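Local coordinates for protein lactose Operon Repressor (Escherichia coli, PDB 1JYE) that represses transcription of the lactose operon by binding its operator DNA, at residues A[78-90]-A[293-305]. The protein carries 1 engineered substitution. Residues are numbered along the deposited sequence; the frame is centred on the assembly and turned at random.
Sequences QIVAAILSRADQL and FRLLGQTSVDRLL. Engineered in segment 78-90: Leu84 (natural residue Lys).
Ala82 and Gly297 mark where helices 78-89 and 293-305 come close, their axes 7.0 Å apart and crossing at -44°, a worked example of how small residues let helices press together. The methyl of Ala82 is the bump: its CB sits 3.3 Å from Arg294 O and also reaches Gly297 CA, filling the hollow that the glycine leaves, where a CB would clash with Ala82 CB and Ile79 O. Toward the start of both segments Ile79 slants across Phe293 and Leu296, its CD1 3.6 Å from Leu296 CD2. Further along, Val301 is a knob in the hole formed by Ile83, Arg86, Ala87 and Leu90, a knobs-into-holes fit with CG2 3.4 Å from Ile83 O.

With CG anti to the backbone N (chi1 -173°), Arg86 bends at chi2 to turn its guanidinium onto Asp302, where NE gives a fairly straight salt-bridge hydrogen bond of 2.6 Å to the syn lone pair of Asp302 OD1. That bond, another from NH1 to Gln89 OE1 and Leu90 CD2 over one face together hold the guanidinium's orientation. A leucine in place of Arg86 would probably leave the Asp302 carboxylate without its cationic mate.

Beneath the two helices, Ile83 meets Val66 of strand 63-68 and Ser300 meets Ile123 of strand 122-125; helix 293-308 thus returns to the N-terminal subdomain beside helix 74-89, a chain return characteristic of the periplasmic-binding-protein-like fold.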
ATOM      1  N   GLN A  78       1.801   6.196  -0.034  1.00 16.19           N
ATOM      2  CA  GLN A  78       2.027   6.806  -1.342  1.00 16.84           C
ATOM      3  C   GLN A  78       2.610   8.204  -1.159  1.00 15.26           C
ATOM      4  O   GLN A  78       3.517   8.617  -1.882  1.00 14.26           O
ATOM      5  CB  GLN A  78       0.714   6.885  -2.127  1.00 18.23           C
ATOM      6  CG  GLN A  78       0.055   5.533  -2.371  1.00 20.96           C
ATOM      7  CD  GLN A  78       0.951   4.570  -3.129  1.00 23.49           C
ATOM      8  OE1 GLN A  78       1.402   4.866  -4.233  1.00 25.29           O
ATOM      9  NE2 GLN A  78       1.211   3.409  -2.537  1.00 25.00           N
ATOM     10  N   ILE A  79       2.085   8.935  -0.184  1.00 14.42           N
ATOM     11  CA  ILE A  79       2.572  10.279   0.083  1.00 14.19           C
ATOM     12  C   ILE A  79       4.024  10.261   0.554  1.00 13.42           C
ATOM     13  O   ILE A  79       4.862  10.996   0.033  1.00 13.87           O
ATOM     14  CB  ILE A  79       1.701  10.971   1.150  1.00 14.56           C
ATOM     15  CG1 ILE A  79       0.275  11.113   0.612  1.00 15.71           C
ATOM     16  CG2 ILE A  79       2.308  12.324   1.529  1.00 15.01           C
ATOM     17  CD1 ILE A  79      -0.729  11.668   1.617  1.00 15.85           C
ATOM     18  N   VAL A  80       4.328   9.413   1.531  1.00 15.25           N
ATOM     19  CA  VAL A  80       5.688   9.347   2.053  1.00 13.69           C
ATOM     20  C   VAL A  80       6.681   8.870   0.997  1.00 13.23           C
ATOM     21  O   VAL A  80       7.824   9.322   0.968  1.00 12.87           O
ATOM     22  CB  VAL A  80       5.754   8.462   3.319  1.00 14.24           C
ATOM     23  CG1 VAL A  80       7.199   8.291   3.770  1.00 15.96           C
ATOM     24  CG2 VAL A  80       4.948   9.114   4.440  1.00 16.91           C
ATOM     25  N   ALA A  81       6.246   7.969   0.120  1.00 14.56           N
ATOM     26  CA  ALA A  81       7.124   7.486  -0.944  1.00 14.07           C
ATOM     27  C   ALA A  81       7.542   8.676  -1.806  1.00 13.91           C
ATOM     28  O   ALA A  81       8.710   8.828  -2.158  1.00 14.97           O
ATOM     29  CB  ALA A  81       6.399   6.451  -1.797  1.00 14.07           C
ATOM     30  N   ALA A  82       6.574   9.524  -2.140  1.00 14.10           N
ATOM     31  CA  ALA A  82       6.838  10.700  -2.959  1.00 14.16           C
ATOM     32  C   ALA A  82       7.735  11.683  -2.213  1.00 14.18           C
ATOM     33  O   ALA A  82       8.589  12.334  -2.811  1.00 15.41           O
ATOM     34  CB  ALA A  82       5.527  11.372  -3.343  1.00 14.24           C
ATOM     35  N   ILE A  83       7.528  11.799  -0.906  1.00 13.31           N
ATOM     36  CA  ILE A  83       8.349  12.686  -0.091  1.00 13.53           C
ATOM     37  C   ILE A  83       9.801  12.215  -0.136  1.00 14.83           C
ATOM     38  O   ILE A  83      10.719  13.006  -0.372  1.00 15.96           O
ATOM     39  CB  ILE A  83       7.875  12.693   1.381  1.00 13.70           C
ATOM     40  CG1 ILE A  83       6.534  13.429   1.489  1.00 13.60           C
ATOM     41  CG2 ILE A  83       8.930  13.349   2.272  1.00 13.64           C
ATOM     42  CD1 ILE A  83       5.933  13.399   2.880  1.00 14.92           C
ATOM     43  N   LEU A  84      10.006  10.918   0.076  1.00 15.11           N
ATOM     44  CA  LEU A  84      11.354  10.359   0.068  1.00 15.82           C
ATOM     45  C   LEU A  84      12.019  10.500  -1.294  1.00 17.11           C
ATOM     46  O   LEU A  84      13.218  10.760  -1.383  1.00 18.44           O
ATOM     47  CB  LEU A  84      11.319   8.885   0.479  1.00 16.02           C
ATOM     48  CG  LEU A  84      10.809   8.602   1.894  1.00 17.06           C
ATOM     49  CD1 LEU A  84      10.744   7.096   2.121  1.00 19.52           C
ATOM     50  CD2 LEU A  84      11.719   9.265   2.918  1.00 17.22           C
ATOM     51  N   SER A  85      11.243  10.326  -2.357  1.00 17.29           N
ATOM     52  CA  SER A  85      11.787  10.450  -3.703  1.00 18.95           C
ATOM     53  C   SER A  85      12.266  11.874  -3.976  1.00 18.77           C
ATOM     54  O   SER A  85      13.386  12.084  -4.449  1.00 18.18           O
ATOM     55  CB  SER A  85      10.737  10.056  -4.744  1.00 20.71           C
ATOM     56  OG  SER A  85      11.245  10.218  -6.057  1.00 23.50           O
ATOM     57  N   ARG A  86      11.419  12.854  -3.669  1.00 16.83           N
ATOM     58  CA  ARG A  86      11.766  14.252  -3.903  1.00 18.16           C
ATOM     59  C   ARG A  86      12.901  14.714  -2.996  1.00 19.37           C
ATOM     60  O   ARG A  86      13.760  15.495  -3.413  1.00 20.62           O
ATOM     61  CB  ARG A  86      10.535  15.142  -3.706  1.00 18.97           C
ATOM     62  CG  ARG A  86      10.751  16.600  -4.089  1.00 20.15           C
ATOM     63  CD  ARG A  86      11.285  16.732  -5.514  1.00 25.63           C
ATOM     64  NE  ARG A  86      11.339  18.126  -5.949  1.00 27.31           N
ATOM     65  CZ  ARG A  86      12.057  18.560  -6.980  1.00 30.90           C
ATOM     66  NH1 ARG A  86      12.789  17.710  -7.688  1.00 30.91           N
ATOM     67  NH2 ARG A  86      12.042  19.847  -7.304  1.00 31.30           N
ATOM     68  N   ALA A  87      12.908  14.234  -1.756  1.00 18.09           N
ATOM     69  CA  ALA A  87      13.957  14.598  -0.812  1.00 18.76           C
ATOM     70  C   ALA A  87      15.301  14.134  -1.367  1.00 20.74           C
ATOM     71  O   ALA A  87      16.281  14.881  -1.361  1.00 20.99           O
ATOM     72  CB  ALA A  87      13.696  13.950   0.539  1.00 18.90           C
ATOM     73  N   ASP A  88      15.332  12.895  -1.848  1.00 22.03           N
ATOM     74  CA  ASP A  88      16.543  12.317  -2.426  1.00 25.37           C
ATOM     75  C   ASP A  88      17.006  13.200  -3.580  1.00 26.27           C
ATOM     76  O   ASP A  88      18.192  13.509  -3.707  1.00 26.33           O
ATOM     77  CB  ASP A  88      16.253  10.907  -2.946  1.00 27.49           C
ATOM     78  CG  ASP A  88      17.500  10.191  -3.435  1.00 31.82           C
ATOM     79  OD1 ASP A  88      17.365   9.269  -4.265  1.00 36.02           O
ATOM     80  OD2 ASP A  88      18.612  10.537  -2.984  1.00 34.30           O
ATOM     81  N   GLN A  89      16.054  13.606  -4.415  1.00 26.20           N
ATOM     82  CA  GLN A  89      16.335  14.454  -5.569  1.00 27.58           C
ATOM     83  C   GLN A  89      16.968  15.780  -5.171  1.00 27.65           C
ATOM     84  O   GLN A  89      17.844  16.292  -5.868  1.00 27.87           O
ATOM     85  CB  GLN A  89      15.045  14.743  -6.341  1.00 29.06           C
ATOM     86  CG  GLN A  89      14.430  13.551  -7.052  1.00 33.11           C
ATOM     87  CD  GLN A  89      13.040  13.860  -7.585  1.00 35.27           C
ATOM     88  OE1 GLN A  89      12.831  14.871  -8.256  1.00 35.69           O
ATOM     89  NE2 GLN A  89      12.083  12.987  -7.285  1.00 37.83           N
ATOM     90  N   LEU A  90      16.522  16.334  -4.049  1.00 25.93           N
ATOM     91  CA  LEU A  90      17.035  17.617  -3.585  1.00 27.21           C
ATOM     92  C   LEU A  90      18.182  17.507  -2.583  1.00 27.11           C
ATOM     93  O   LEU A  90      18.604  18.509  -2.005  1.00 28.45           O
ATOM     94  CB  LEU A  90      15.889  18.439  -2.987  1.00 27.37           C
ATOM     95  CG  LEU A  90      14.728  18.707  -3.955  1.00 29.06           C
ATOM     96  CD1 LEU A  90      13.605  19.432  -3.229  1.00 28.37           C
ATOM     97  CD2 LEU A  90      15.218  19.526  -5.142  1.00 29.17           C
ATOM     98  N   PHE A 293      -1.436  11.528  -4.881  1.00 14.00           N
ATOM     99  CA  PHE A 293      -0.554  11.470  -3.720  1.00 15.09           C
ATOM    100  C   PHE A 293       0.903  11.749  -4.057  1.00 14.96           C
ATOM    101  O   PHE A 293       1.632  12.326  -3.249  1.00 15.55           O
ATOM    102  CB  PHE A 293      -0.668  10.107  -3.031  1.00 14.99           C
ATOM    103  CG  PHE A 293      -2.051   9.793  -2.537  1.00 17.52           C
ATOM    104  CD1 PHE A 293      -2.677  10.621  -1.609  1.00 19.23           C
ATOM    105  CD2 PHE A 293      -2.733   8.676  -3.006  1.00 19.60           C
ATOM    106  CE1 PHE A 293      -3.964  10.340  -1.157  1.00 19.54           C
ATOM    107  CE2 PHE A 293      -4.024   8.387  -2.557  1.00 20.31           C
ATOM    108  CZ  PHE A 293      -4.638   9.221  -1.632  1.00 20.55           C
ATOM    109  N   ARG A 294       1.333  11.340  -5.245  1.00 16.18           N
ATOM    110  CA  ARG A 294       2.711  11.572  -5.651  1.00 16.96           C
ATOM    111  C   ARG A 294       2.951  13.075  -5.739  1.00 16.13           C
ATOM    112  O   ARG A 294       3.970  13.585  -5.270  1.00 15.66           O
ATOM    113  CB  ARG A 294       2.984  10.930  -7.010  1.00 19.95           C
ATOM    114  CG  ARG A 294       4.449  10.957  -7.414  1.00 26.57           C
ATOM    115  CD  ARG A 294       4.608  10.888  -8.925  1.00 30.89           C
ATOM    116  NE  ARG A 294       4.835  12.208  -9.515  1.00 37.14           N
ATOM    117  CZ  ARG A 294       3.976  13.223  -9.467  1.00 38.53           C
ATOM    118  NH1 ARG A 294       2.809  13.089  -8.854  1.00 42.60           N
ATOM    119  NH2 ARG A 294       4.290  14.382 -10.026  1.00 38.17           N
ATOM    120  N   LEU A 295       2.004  13.786  -6.344  1.00 15.49           N
ATOM    121  CA  LEU A 295       2.121  15.229  -6.478  1.00 16.94           C
ATOM    122  C   LEU A 295       2.153  15.884  -5.098  1.00 15.26           C
ATOM    123  O   LEU A 295       2.948  16.789  -4.853  1.00 17.34           O
ATOM    124  CB  LEU A 295       0.951  15.785  -7.291  1.00 19.02           C
ATOM    125  CG  LEU A 295       0.931  17.305  -7.473  1.00 21.17           C
ATOM    126  CD1 LEU A 295       2.174  17.751  -8.225  1.00 23.09           C
ATOM    127  CD2 LEU A 295      -0.326  17.714  -8.223  1.00 22.72           C
ATOM    128  N   LEU A 296       1.292  15.423  -4.198  1.00 14.08           N
ATOM    129  CA  LEU A 296       1.246  15.980  -2.848  1.00 14.41           C
ATOM    130  C   LEU A 296       2.578  15.802  -2.120  1.00 15.23           C
ATOM    131  O   LEU A 296       3.117  16.752  -1.554  1.00 14.15           O
ATOM    132  CB  LEU A 296       0.130  15.317  -2.037  1.00 13.44           C
ATOM    133  CG  LEU A 296       0.036  15.737  -0.567  1.00 13.95           C
ATOM    134  CD1 LEU A 296      -0.255  17.233  -0.469  1.00 15.10           C
ATOM    135  CD2 LEU A 296      -1.058  14.932   0.119  1.00 15.73           C
ATOM    136  N   GLY A 297       3.103  14.580  -2.132  1.00 15.14           N
ATOM    137  CA  GLY A 297       4.365  14.315  -1.463  1.00 15.31           C
ATOM    138  C   GLY A 297       5.499  15.123  -2.062  1.00 15.36           C
ATOM    139  O   GLY A 297       6.289  15.734  -1.343  1.00 14.75           O
ATOM    140  N   GLN A 298       5.582  15.127  -3.388  1.00 15.74           N
ATOM    141  CA  GLN A 298       6.621  15.877  -4.083  1.00 16.66           C
ATOM    142  C   GLN A 298       6.533  17.359  -3.727  1.00 16.86           C
ATOM    143  O   GLN A 298       7.523  17.985  -3.337  1.00 16.85           O
ATOM    144  CB  GLN A 298       6.453  15.707  -5.594  1.00 20.46           C
ATOM    145  CG  GLN A 298       7.500  16.408  -6.438  1.00 26.38           C
ATOM    146  CD  GLN A 298       7.149  16.375  -7.913  1.00 30.21           C
ATOM    147  OE1 GLN A 298       6.304  17.141  -8.380  1.00 33.33           O
ATOM    148  NE2 GLN A 298       7.780  15.469  -8.652  1.00 32.85           N
ATOM    149  N   THR A 299       5.337  17.916  -3.854  1.00 16.06           N
ATOM    150  CA  THR A 299       5.129  19.328  -3.569  1.00 16.66           C
ATOM    151  C   THR A 299       5.438  19.691  -2.117  1.00 16.24           C
ATOM    152  O   THR A 299       5.971  20.769  -1.848  1.00 17.34           O
ATOM    153  CB  THR A 299       3.681  19.748  -3.914  1.00 17.30           C
ATOM    154  OG1 THR A 299       3.394  19.385  -5.273  1.00 19.16           O
ATOM    155  CG2 THR A 299       3.510  21.259  -3.767  1.00 18.74           C
ATOM    156  N   SER A 300       5.131  18.792  -1.184  1.00 15.53           N
ATOM    157  CA  SER A 300       5.385  19.074   0.229  1.00 14.70           C
ATOM    158  C   SER A 300       6.869  19.290   0.516  1.00 14.80           C
ATOM    159  O   SER A 300       7.233  20.109   1.360  1.00 14.32           O
ATOM    160  CB  SER A 300       4.840  17.946   1.122  1.00 15.28           C
ATOM    161  OG  SER A 300       5.606  16.756   1.012  1.00 16.44           O
ATOM    162  N   VAL A 301       7.730  18.559  -0.184  1.00 13.79           N
ATOM    163  CA  VAL A 301       9.163  18.708   0.027  1.00 14.03           C
ATOM    164  C   VAL A 301       9.629  20.050  -0.520  1.00 15.85           C
ATOM    165  O   VAL A 301      10.344  20.790   0.160  1.00 17.29           O
ATOM    166  CB  VAL A 301       9.956  17.567  -0.649  1.00 14.48           C
ATOM    167  CG1 VAL A 301      11.457  17.808  -0.499  1.00 15.60           C
ATOM    168  CG2 VAL A 301       9.580  16.237  -0.012  1.00 14.85           C
ATOM    169  N   ASP A 302       9.214  20.372  -1.742  1.00 16.67           N
ATOM    170  CA  ASP A 302       9.593  21.646  -2.344  1.00 18.70           C
ATOM    171  C   ASP A 302       9.127  22.789  -1.447  1.00 17.04           C
ATOM    172  O   ASP A 302       9.869  23.735  -1.193  1.00 17.78           O
ATOM    173  CB  ASP A 302       8.959  21.812  -3.731  1.00 21.97           C
ATOM    174  CG  ASP A 302       9.335  20.699  -4.691  1.00 26.55           C
ATOM    175  OD1 ASP A 302      10.467  20.188  -4.601  1.00 29.19           O
ATOM    176  OD2 ASP A 302       8.497  20.345  -5.548  1.00 31.67           O
ATOM    177  N   ARG A 303       7.892  22.687  -0.967  1.00 15.77           N
ATOM    178  CA  ARG A 303       7.304  23.715  -0.110  1.00 15.51           C
ATOM    179  C   ARG A 303       8.046  23.867   1.217  1.00 15.03           C
ATOM    180  O   ARG A 303       8.331  24.983   1.652  1.00 14.83           O
ATOM    181  CB  ARG A 303       5.829  23.387   0.159  1.00 16.00           C
ATOM    182  CG  ARG A 303       5.041  24.486   0.885  1.00 16.39           C
ATOM    183  CD  ARG A 303       4.965  25.762   0.049  1.00 17.95           C
ATOM    184  NE  ARG A 303       4.678  25.463  -1.352  1.00 19.58           N
ATOM    185  CZ  ARG A 303       3.513  25.016  -1.811  1.00 19.82           C
ATOM    186  NH1 ARG A 303       3.371  24.763  -3.106  1.00 19.80           N
ATOM    187  NH2 ARG A 303       2.483  24.843  -0.990  1.00 17.50           N
ATOM    188  N   LEU A 304       8.357  22.744   1.860  1.00 14.43           N
ATOM    189  CA  LEU A 304       9.057  22.782   3.140  1.00 15.87           C
ATOM    190  C   LEU A 304      10.415  23.457   3.014  1.00 17.39           C
ATOM    191  O   LEU A 304      10.789  24.277   3.853  1.00 17.57           O
ATOM    192  CB  LEU A 304       9.251  21.369   3.695  1.00 15.29           C
ATOM    193  CG  LEU A 304       9.950  21.314   5.059  1.00 17.19           C
ATOM    194  CD1 LEU A 304       9.037  21.905   6.123  1.00 16.93           C
ATOM    195  CD2 LEU A 304      10.299  19.873   5.402  1.00 18.58           C
ATOM    196  N   LEU A 305      11.156  23.105   1.969  1.00 18.12           N
ATOM    197  CA  LEU A 305      12.467  23.701   1.771  1.00 19.65           C
ATOM    198  C   LEU A 305      12.346  25.197   1.483  1.00 19.09           C
ATOM    199  O   LEU A 305      13.179  25.983   1.928  1.00 20.40           O
ATOM    200  CB  LEU A 305      13.215  22.976   0.646  1.00 22.74           C
ATOM    201  CG  LEU A 305      13.467  21.489   0.931  1.00 25.04           C
ATOM    202  CD1 LEU A 305      14.386  20.913  -0.132  1.00 27.17           C
ATOM    203  CD2 LEU A 305      14.094  21.315   2.312  1.00 27.30           C
TER
HETATM  204  O   HOH W   1       9.623  13.937  -7.351  1.00 48.39           O